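Local coordinates for protein neutral ceramidase (PDB 2ZWS) that hydrolyses the N-acyl bond of ceramide to give sphingosine and a fatty acid, can also run the reaction in reverse, and is a secreted zinc enzyme, at residues A95-G103 against H204-I215; T33-W41 against D579-W588. All coordinates share one frame; numbering follows the deposited sequence.

Contact 1 supplies two of the zinc ligands of the active site, His97 and His204, and contact 2 holds a magnesium ion 24.7 Å from that zinc. The centres of the two contacts are about 12 Å apart. They share a sheet: strand 214-215, at the end of contact 1, runs parallel to strand 32-36 of contact 2. Probable hydrogen bonds link His213 O to Ala34 N and Ile215 O to His37 N, both at 2.8 Å, and Pro102 packs on Gln40. Strand 32-36 is bonded on to 584-591 as well, so one sheet links the two contacts, with magnesium at the join of the N- and C-terminal parts.

Contact 1: A95-G103 against H204-I215; sequences ATHTHSGPG and HSTSMTNANHLI. With ZN (zinc ion), chain B.
Ser100 reaches across to 204-215 largely through water. Its OG, set beside its own backbone N (chi1 -63°), lies 3.3 Å from Met208 CB and binds two waters. One of them donates to Met208 O; the other donates to Thr209 O and accepts from Asn212 ND2, which ties the hydroxyl to the 209-212 turn. In Asn212, OD1 takes Leu214 N, an Asx turn, and ND2 also gives to Leu214 O. Ser100 O faces Ile215, whose CA comes within 3.2 Å of it in a CA-H...O contact. Farther along the chain, Ile215 CD1 packs crosswise on Pro102 CD at 3.6 Å.

At the other end Ser205, the centre of an inverse gamma turn, is gripped twice. Its OG donates to Thr96 O over 3.1 Å, coming from above the carbonyl plane, and the same oxygen also receives Gln243 NE2. Its own O accepts from His99 N at 3.3 Å, a rather bent bond.

The His99 ring is fixed from several sides. Thr206 CG2 sits over the centre of one face, 3.4 Å from the centroid, and ND1 donates to His97 O. His99 CE1 lies over the face of the His97 ring. His99 NE2 is hydrogen-bonded at 2.7 Å to the O of a water that also binds the zinc ion. His97 NE2 and His204 NE2 bind the ion, their ND1 atoms held by Gly64 O and Leu249 O, and Glu411 and Tyr448 join them: this is the zinc centre of the neutral ceramidase active site, with His99 as second-shell partner of the zinc-bound water.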
# COMPACT_ATOMS: atom_id res chain seq x y z
N ALA A 95 -0.82 0.76 4.53
CA ALA A 95 -0.54 0.65 3.10
C ALA A 95 0.44 1.73 2.64
O ALA A 95 0.49 2.84 3.21
CB ALA A 95 -1.84 0.82 2.35
N THR A 96 1.14 1.42 1.55
CA THR A 96 2.11 2.34 0.96
C THR A 96 1.43 3.40 0.07
O THR A 96 2.07 4.41 -0.31
CB THR A 96 3.07 1.59 0.02
OG1 THR A 96 2.29 0.98 -1.03
CG2 THR A 96 3.95 0.60 0.77
N HIS A 97 0.18 3.14 -0.33
CA HIS A 97 -0.59 4.05 -1.21
C HIS A 97 -0.07 4.04 -2.65
O HIS A 97 -0.18 5.03 -3.38
CB HIS A 97 -0.64 5.45 -0.63
CG HIS A 97 -1.74 6.30 -1.16
ND1 HIS A 97 -3.01 5.83 -1.39
CD2 HIS A 97 -1.79 7.65 -1.37
CE1 HIS A 97 -3.78 6.84 -1.79
NE2 HIS A 97 -3.07 7.96 -1.77
N THR A 98 0.48 2.91 -3.08
CA THR A 98 0.72 2.73 -4.51
C THR A 98 -0.58 2.85 -5.29
O THR A 98 -1.62 2.33 -4.84
CB THR A 98 1.41 1.37 -4.84
OG1 THR A 98 1.47 1.19 -6.26
CG2 THR A 98 0.67 0.19 -4.23
N HIS A 99 -0.52 3.46 -6.48
CA HIS A 99 -1.70 3.60 -7.32
C HIS A 99 -1.67 2.63 -8.49
O HIS A 99 -2.43 2.80 -9.44
CB HIS A 99 -1.80 5.05 -7.80
CG HIS A 99 -2.20 6.01 -6.73
ND1 HIS A 99 -1.58 6.07 -5.51
CD2 HIS A 99 -3.15 6.97 -6.72
CE1 HIS A 99 -2.13 7.03 -4.78
NE2 HIS A 99 -3.11 7.56 -5.48
N SER A 100 -0.84 1.59 -8.39
CA SER A 100 -0.64 0.67 -9.51
C SER A 100 -0.96 -0.76 -9.18
O SER A 100 -0.33 -1.67 -9.74
CB SER A 100 0.80 0.75 -10.01
OG SER A 100 1.06 2.06 -10.51
N GLY A 101 -1.93 -0.97 -8.28
CA GLY A 101 -2.45 -2.34 -8.05
C GLY A 101 -3.89 -2.48 -8.52
O GLY A 101 -4.60 -1.48 -8.67
N PRO A 102 -4.34 -3.72 -8.74
CA PRO A 102 -5.75 -3.99 -9.07
C PRO A 102 -6.67 -3.57 -7.93
O PRO A 102 -6.36 -3.80 -6.76
CB PRO A 102 -5.77 -5.52 -9.28
CG PRO A 102 -4.60 -6.04 -8.51
CD PRO A 102 -3.54 -4.96 -8.62
N GLY A 103 -7.81 -2.97 -8.27
CA GLY A 103 -8.79 -2.52 -7.27
C GLY A 103 -9.88 -3.53 -6.99
O GLY A 103 -9.80 -4.70 -7.40
N HIS A 204 3.18 10.69 -1.84
CA HIS A 204 2.32 9.84 -2.67
C HIS A 204 3.14 8.87 -3.51
O HIS A 204 4.13 9.25 -4.14
CB HIS A 204 1.38 10.65 -3.57
CG HIS A 204 0.04 10.88 -2.97
ND1 HIS A 204 -0.17 11.76 -1.92
CD2 HIS A 204 -1.18 10.35 -3.27
CE1 HIS A 204 -1.45 11.73 -1.59
NE2 HIS A 204 -2.08 10.87 -2.38
N SER A 205 2.68 7.62 -3.54
CA SER A 205 3.31 6.59 -4.35
C SER A 205 2.64 6.54 -5.73
O SER A 205 1.96 5.56 -6.11
CB SER A 205 3.24 5.24 -3.61
OG SER A 205 4.10 5.30 -2.48
N THR A 206 2.89 7.61 -6.48
CA THR A 206 2.18 7.87 -7.74
C THR A 206 3.18 8.14 -8.86
O THR A 206 2.86 8.79 -9.84
CB THR A 206 1.28 9.12 -7.61
OG1 THR A 206 2.05 10.20 -7.06
CG2 THR A 206 0.09 8.86 -6.70
N SER A 207 4.42 7.66 -8.69
CA SER A 207 5.39 7.83 -9.77
C SER A 207 4.97 7.12 -11.06
O SER A 207 5.27 7.60 -12.15
CB SER A 207 6.77 7.34 -9.33
OG SER A 207 7.25 8.13 -8.25
N MET A 208 4.32 5.95 -10.93
CA MET A 208 3.71 5.28 -12.08
C MET A 208 2.34 5.92 -12.26
O MET A 208 1.52 5.93 -11.33
CB MET A 208 3.56 3.79 -11.82
CG MET A 208 4.87 3.01 -11.60
SD MET A 208 6.06 3.13 -12.96
CE MET A 208 5.12 2.43 -14.33
N THR A 209 2.10 6.48 -13.45
CA THR A 209 0.95 7.33 -13.70
C THR A 209 -0.28 6.52 -14.11
O THR A 209 -0.22 5.29 -14.26
CB THR A 209 1.23 8.38 -14.80
OG1 THR A 209 1.29 7.70 -16.06
CG2 THR A 209 2.54 9.16 -14.52
N ASN A 210 -1.39 7.24 -14.32
CA ASN A 210 -2.63 6.60 -14.78
C ASN A 210 -2.56 6.05 -16.21
O ASN A 210 -3.52 5.40 -16.64
CB ASN A 210 -3.89 7.50 -14.56
CG ASN A 210 -3.92 8.75 -15.43
OD1 ASN A 210 -4.82 9.60 -15.26
ND2 ASN A 210 -2.97 8.88 -16.35
N ALA A 211 -1.44 6.29 -16.89
CA ALA A 211 -1.19 5.70 -18.22
C ALA A 211 -0.59 4.29 -18.15
O ALA A 211 -0.54 3.58 -19.17
CB ALA A 211 -0.26 6.59 -19.01
N ASN A 212 -0.15 3.90 -16.96
CA ASN A 212 0.52 2.63 -16.80
C ASN A 212 -0.48 1.53 -16.48
O ASN A 212 -1.43 1.74 -15.71
CB ASN A 212 1.54 2.73 -15.66
CG ASN A 212 1.96 1.36 -15.16
OD1 ASN A 212 2.62 0.60 -15.85
ND2 ASN A 212 1.54 1.03 -13.94
N HIS A 213 -0.24 0.34 -17.03
CA HIS A 213 -1.15 -0.78 -16.80
C HIS A 213 -0.48 -1.95 -16.11
O HIS A 213 -1.14 -2.96 -15.83
CB HIS A 213 -1.77 -1.20 -18.13
CG HIS A 213 -2.68 -0.17 -18.72
ND1 HIS A 213 -2.24 0.77 -19.63
CD2 HIS A 213 -4.00 0.05 -18.56
CE1 HIS A 213 -3.26 1.54 -19.99
NE2 HIS A 213 -4.34 1.12 -19.35
N LEU A 214 0.82 -1.83 -15.81
CA LEU A 214 1.52 -2.92 -15.13
C LEU A 214 1.42 -2.77 -13.62
O LEU A 214 1.56 -1.67 -13.08
CB LEU A 214 3.00 -2.91 -15.49
CG LEU A 214 3.33 -3.09 -16.98
CD1 LEU A 214 4.85 -3.18 -17.14
CD2 LEU A 214 2.65 -4.31 -17.61
N ILE A 215 1.17 -3.89 -12.94
CA ILE A 215 1.16 -3.88 -11.47
C ILE A 215 2.51 -3.46 -10.96
O ILE A 215 3.55 -3.93 -11.43
CB ILE A 215 0.76 -5.26 -10.91
CG1 ILE A 215 -0.72 -5.49 -11.20
CG2 ILE A 215 1.07 -5.34 -9.42
CD1 ILE A 215 -1.27 -6.85 -10.71
ZN ZN B . -3.93 9.92 -2.05
O HOH W 1 -4.58 9.32 -3.97
O HOH W 2 1.19 4.34 -9.00
O HOH W 3 -0.21 2.99 -12.68

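Contact 2: T33-W41 against D579-W588; sequences TAGIHMRQW and DNDWDTQYRW. With MG (magnesium ion), chain C.
Strands 33-36 and 584-588 run antiparallel, their directions 150° apart. Ile36 and Tyr586 form a hydrogen-bonded pair, with Ile36 N to Tyr586 O at 2.9 Å and the return bond from Tyr586 N; Trp588 N also donates to Ala34 O. Next to them Gly35 faces Arg587 as a non-hydrogen-bonded pair, CA to CA 4.3 Å. Where the strands part, magnesium bridges them: it takes His37 O, Asp581 O, and both O and OG1 of Thr584, plus a water that donates to Ile36 O and Asp579 O. Asp579 O, 2.6 Å from the magnesium ion, completes the site. This strand pairing joins the N-terminal catalytic part to the C-terminal beta-sandwich.

Among the side chains, His37 NE2 donates in its ring plane to a lone pair of Trp582 O at 2.8 Å, and its CE1 sits over the face of the Trp582 ring, off toward the rim. Arg39 grips Asp579 side-on, NE to OD1 at 2.8 Å and NH2 to OD2, the two planes nearly coplanar; NH1 goes to Asp13. With CG anti to N (chi1 -171°), Asn580 carries its amide toward 33-41, where OD1 accepts from both Arg39 N and Trp41 NE1, the latter at 2.9 Å.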
# COMPACT_ATOMS: atom_id res chain seq x y z
N THR A 33 -5.48 -3.47 -15.37
CA THR A 33 -4.21 -4.19 -15.34
C THR A 33 -3.95 -4.89 -16.68
O THR A 33 -4.89 -5.34 -17.36
CB THR A 33 -4.10 -5.21 -14.18
OG1 THR A 33 -5.23 -6.10 -14.26
CG2 THR A 33 -4.17 -4.48 -12.82
N ALA A 34 -2.68 -4.95 -17.02
CA ALA A 34 -2.22 -5.65 -18.23
C ALA A 34 -0.89 -6.37 -18.05
O ALA A 34 -0.20 -6.63 -19.03
CB ALA A 34 -2.15 -4.66 -19.42
N GLY A 35 -0.52 -6.64 -16.80
CA GLY A 35 0.70 -7.38 -16.51
C GLY A 35 1.29 -7.01 -15.18
O GLY A 35 0.61 -6.41 -14.32
N ILE A 36 2.56 -7.39 -14.98
CA ILE A 36 3.23 -7.12 -13.72
C ILE A 36 4.59 -6.52 -14.01
O ILE A 36 5.33 -7.05 -14.84
CB ILE A 36 3.43 -8.43 -12.91
CG1 ILE A 36 2.06 -9.01 -12.52
CG2 ILE A 36 4.39 -8.22 -11.71
CD1 ILE A 36 2.14 -10.38 -11.93
N HIS A 37 4.89 -5.40 -13.36
CA HIS A 37 6.28 -4.96 -13.30
C HIS A 37 6.98 -5.59 -12.09
O HIS A 37 7.97 -6.30 -12.23
CB HIS A 37 6.42 -3.45 -13.29
CG HIS A 37 7.85 -3.01 -13.28
ND1 HIS A 37 8.24 -1.75 -12.89
CD2 HIS A 37 8.98 -3.68 -13.60
CE1 HIS A 37 9.56 -1.66 -12.98
NE2 HIS A 37 10.04 -2.82 -13.40
N MET A 38 6.46 -5.30 -10.89
CA MET A 38 6.91 -5.96 -9.68
C MET A 38 5.68 -6.37 -8.87
O MET A 38 4.62 -5.74 -8.99
CB MET A 38 7.86 -5.06 -8.85
CG MET A 38 9.23 -4.74 -9.51
SD MET A 38 10.61 -4.29 -8.39
CE MET A 38 9.87 -2.93 -7.47
N ARG A 39 5.83 -7.43 -8.08
CA ARG A 39 4.70 -7.90 -7.28
C ARG A 39 4.45 -7.00 -6.07
O ARG A 39 5.29 -6.16 -5.71
CB ARG A 39 4.92 -9.35 -6.83
CG ARG A 39 4.70 -10.34 -8.00
CD ARG A 39 4.61 -11.83 -7.53
NE ARG A 39 4.23 -12.62 -8.72
CZ ARG A 39 3.05 -13.20 -8.93
NH1 ARG A 39 2.11 -13.25 -7.98
NH2 ARG A 39 2.83 -13.79 -10.10
N GLN A 40 3.28 -7.20 -5.47
CA GLN A 40 2.87 -6.52 -4.25
C GLN A 40 3.05 -7.46 -3.06
O GLN A 40 2.68 -8.65 -3.14
CB GLN A 40 1.38 -6.17 -4.37
CG GLN A 40 1.08 -5.23 -5.55
CD GLN A 40 -0.41 -5.07 -5.75
OE1 GLN A 40 -1.01 -4.12 -5.24
NE2 GLN A 40 -1.01 -6.00 -6.41
N TRP A 41 3.56 -6.92 -1.95
CA TRP A 41 3.89 -7.74 -0.77
C TRP A 41 3.29 -7.13 0.49
O TRP A 41 3.08 -5.88 0.60
CB TRP A 41 5.42 -7.84 -0.57
CG TRP A 41 6.06 -8.42 -1.81
CD1 TRP A 41 6.53 -7.74 -2.90
CD2 TRP A 41 6.25 -9.82 -2.09
NE1 TRP A 41 7.00 -8.63 -3.85
CE2 TRP A 41 6.83 -9.92 -3.38
CE3 TRP A 41 5.97 -10.99 -1.38
CZ2 TRP A 41 7.15 -11.14 -3.96
CZ3 TRP A 41 6.29 -12.21 -1.96
CH2 TRP A 41 6.86 -12.28 -3.24
N ASP A 579 9.25 -12.74 -12.00
CA ASP A 579 8.39 -11.60 -12.35
C ASP A 579 8.41 -10.48 -11.29
O ASP A 579 7.95 -9.38 -11.57
CB ASP A 579 6.96 -12.01 -12.77
CG ASP A 579 6.12 -12.61 -11.63
OD1 ASP A 579 6.45 -12.41 -10.43
OD2 ASP A 579 5.06 -13.21 -11.96
N ASN A 580 8.94 -10.75 -10.10
CA ASN A 580 9.02 -9.74 -9.07
C ASN A 580 10.10 -8.71 -9.35
O ASN A 580 10.03 -7.57 -8.85
CB ASN A 580 9.30 -10.35 -7.71
CG ASN A 580 9.18 -9.34 -6.61
OD1 ASN A 580 8.19 -8.60 -6.52
ND2 ASN A 580 10.20 -9.28 -5.75
N ASP A 581 11.11 -9.08 -10.13
CA ASP A 581 12.31 -8.25 -10.22
C ASP A 581 12.10 -6.97 -11.05
O ASP A 581 11.38 -6.97 -12.04
CB ASP A 581 13.47 -9.08 -10.71
CG ASP A 581 13.90 -10.08 -9.67
OD1 ASP A 581 14.23 -9.64 -8.54
OD2 ASP A 581 13.86 -11.31 -9.94
N TRP A 582 12.77 -5.89 -10.64
CA TRP A 582 12.72 -4.63 -11.38
C TRP A 582 13.10 -4.79 -12.86
O TRP A 582 12.51 -4.12 -13.71
CB TRP A 582 13.67 -3.61 -10.73
CG TRP A 582 13.70 -2.31 -11.42
CD1 TRP A 582 14.64 -1.89 -12.33
CD2 TRP A 582 12.76 -1.24 -11.28
NE1 TRP A 582 14.33 -0.63 -12.76
CE2 TRP A 582 13.20 -0.20 -12.13
CE3 TRP A 582 11.61 -1.05 -10.51
CZ2 TRP A 582 12.50 1.00 -12.27
CZ3 TRP A 582 10.91 0.18 -10.63
CH2 TRP A 582 11.37 1.17 -11.51
N ASP A 583 14.08 -5.66 -13.14
CA ASP A 583 14.65 -5.79 -14.50
C ASP A 583 13.74 -6.56 -15.45
O ASP A 583 14.03 -6.62 -16.65
CB ASP A 583 16.01 -6.47 -14.49
CG ASP A 583 17.06 -5.65 -13.80
OD1 ASP A 583 16.96 -4.40 -13.82
OD2 ASP A 583 17.99 -6.27 -13.25
N THR A 584 12.66 -7.16 -14.94
CA THR A 584 11.74 -7.95 -15.79
C THR A 584 10.35 -7.32 -15.88
O THR A 584 9.92 -6.63 -14.95
CB THR A 584 11.58 -9.42 -15.31
OG1 THR A 584 10.97 -9.42 -14.01
CG2 THR A 584 12.91 -10.10 -15.24
N GLN A 585 9.68 -7.55 -17.01
CA GLN A 585 8.27 -7.20 -17.15
C GLN A 585 7.52 -8.34 -17.78
O GLN A 585 8.07 -9.07 -18.59
CB GLN A 585 8.11 -5.93 -17.99
CG GLN A 585 8.84 -4.71 -17.36
CD GLN A 585 8.65 -3.38 -18.11
OE1 GLN A 585 9.22 -2.37 -17.71
NE2 GLN A 585 7.88 -3.37 -19.17
N TYR A 586 6.25 -8.46 -17.38
CA TYR A 586 5.29 -9.42 -17.92
C TYR A 586 4.09 -8.64 -18.40
O TYR A 586 3.52 -7.86 -17.63
CB TYR A 586 4.87 -10.43 -16.83
CG TYR A 586 3.55 -11.13 -17.12
CD1 TYR A 586 3.48 -12.19 -18.03
CD2 TYR A 586 2.36 -10.74 -16.46
CE1 TYR A 586 2.28 -12.85 -18.29
CE2 TYR A 586 1.14 -11.38 -16.73
CZ TYR A 586 1.12 -12.45 -17.63
OH TYR A 586 -0.10 -13.06 -17.89
N ARG A 587 3.77 -8.78 -19.68
CA ARG A 587 2.61 -8.08 -20.26
C ARG A 587 1.70 -9.10 -20.91
O ARG A 587 2.16 -9.96 -21.64
CB ARG A 587 3.03 -7.04 -21.30
CG ARG A 587 1.86 -6.14 -21.71
CD ARG A 587 2.21 -5.01 -22.69
NE ARG A 587 3.25 -4.13 -22.16
CZ ARG A 587 3.05 -3.08 -21.36
NH1 ARG A 587 1.82 -2.72 -20.97
NH2 ARG A 587 4.09 -2.38 -20.94
N TRP A 588 0.41 -8.97 -20.62
CA TRP A 588 -0.63 -9.82 -21.19
C TRP A 588 -1.50 -9.00 -22.13
O TRP A 588 -1.90 -7.89 -21.79
CB TRP A 588 -1.56 -10.32 -20.09
CG TRP A 588 -2.61 -11.26 -20.60
CD1 TRP A 588 -2.47 -12.61 -20.81
CD2 TRP A 588 -3.95 -10.93 -20.98
NE1 TRP A 588 -3.65 -13.14 -21.28
CE2 TRP A 588 -4.57 -12.13 -21.42
CE3 TRP A 588 -4.68 -9.73 -21.01
CZ2 TRP A 588 -5.90 -12.17 -21.86
CZ3 TRP A 588 -6.01 -9.77 -21.45
CH2 TRP A 588 -6.59 -10.99 -21.89
MG MG C . 9.42 -7.75 -13.00
O HOH W 4 7.52 -8.93 -14.19
O HOH W 5 8.01 -5.80 -5.33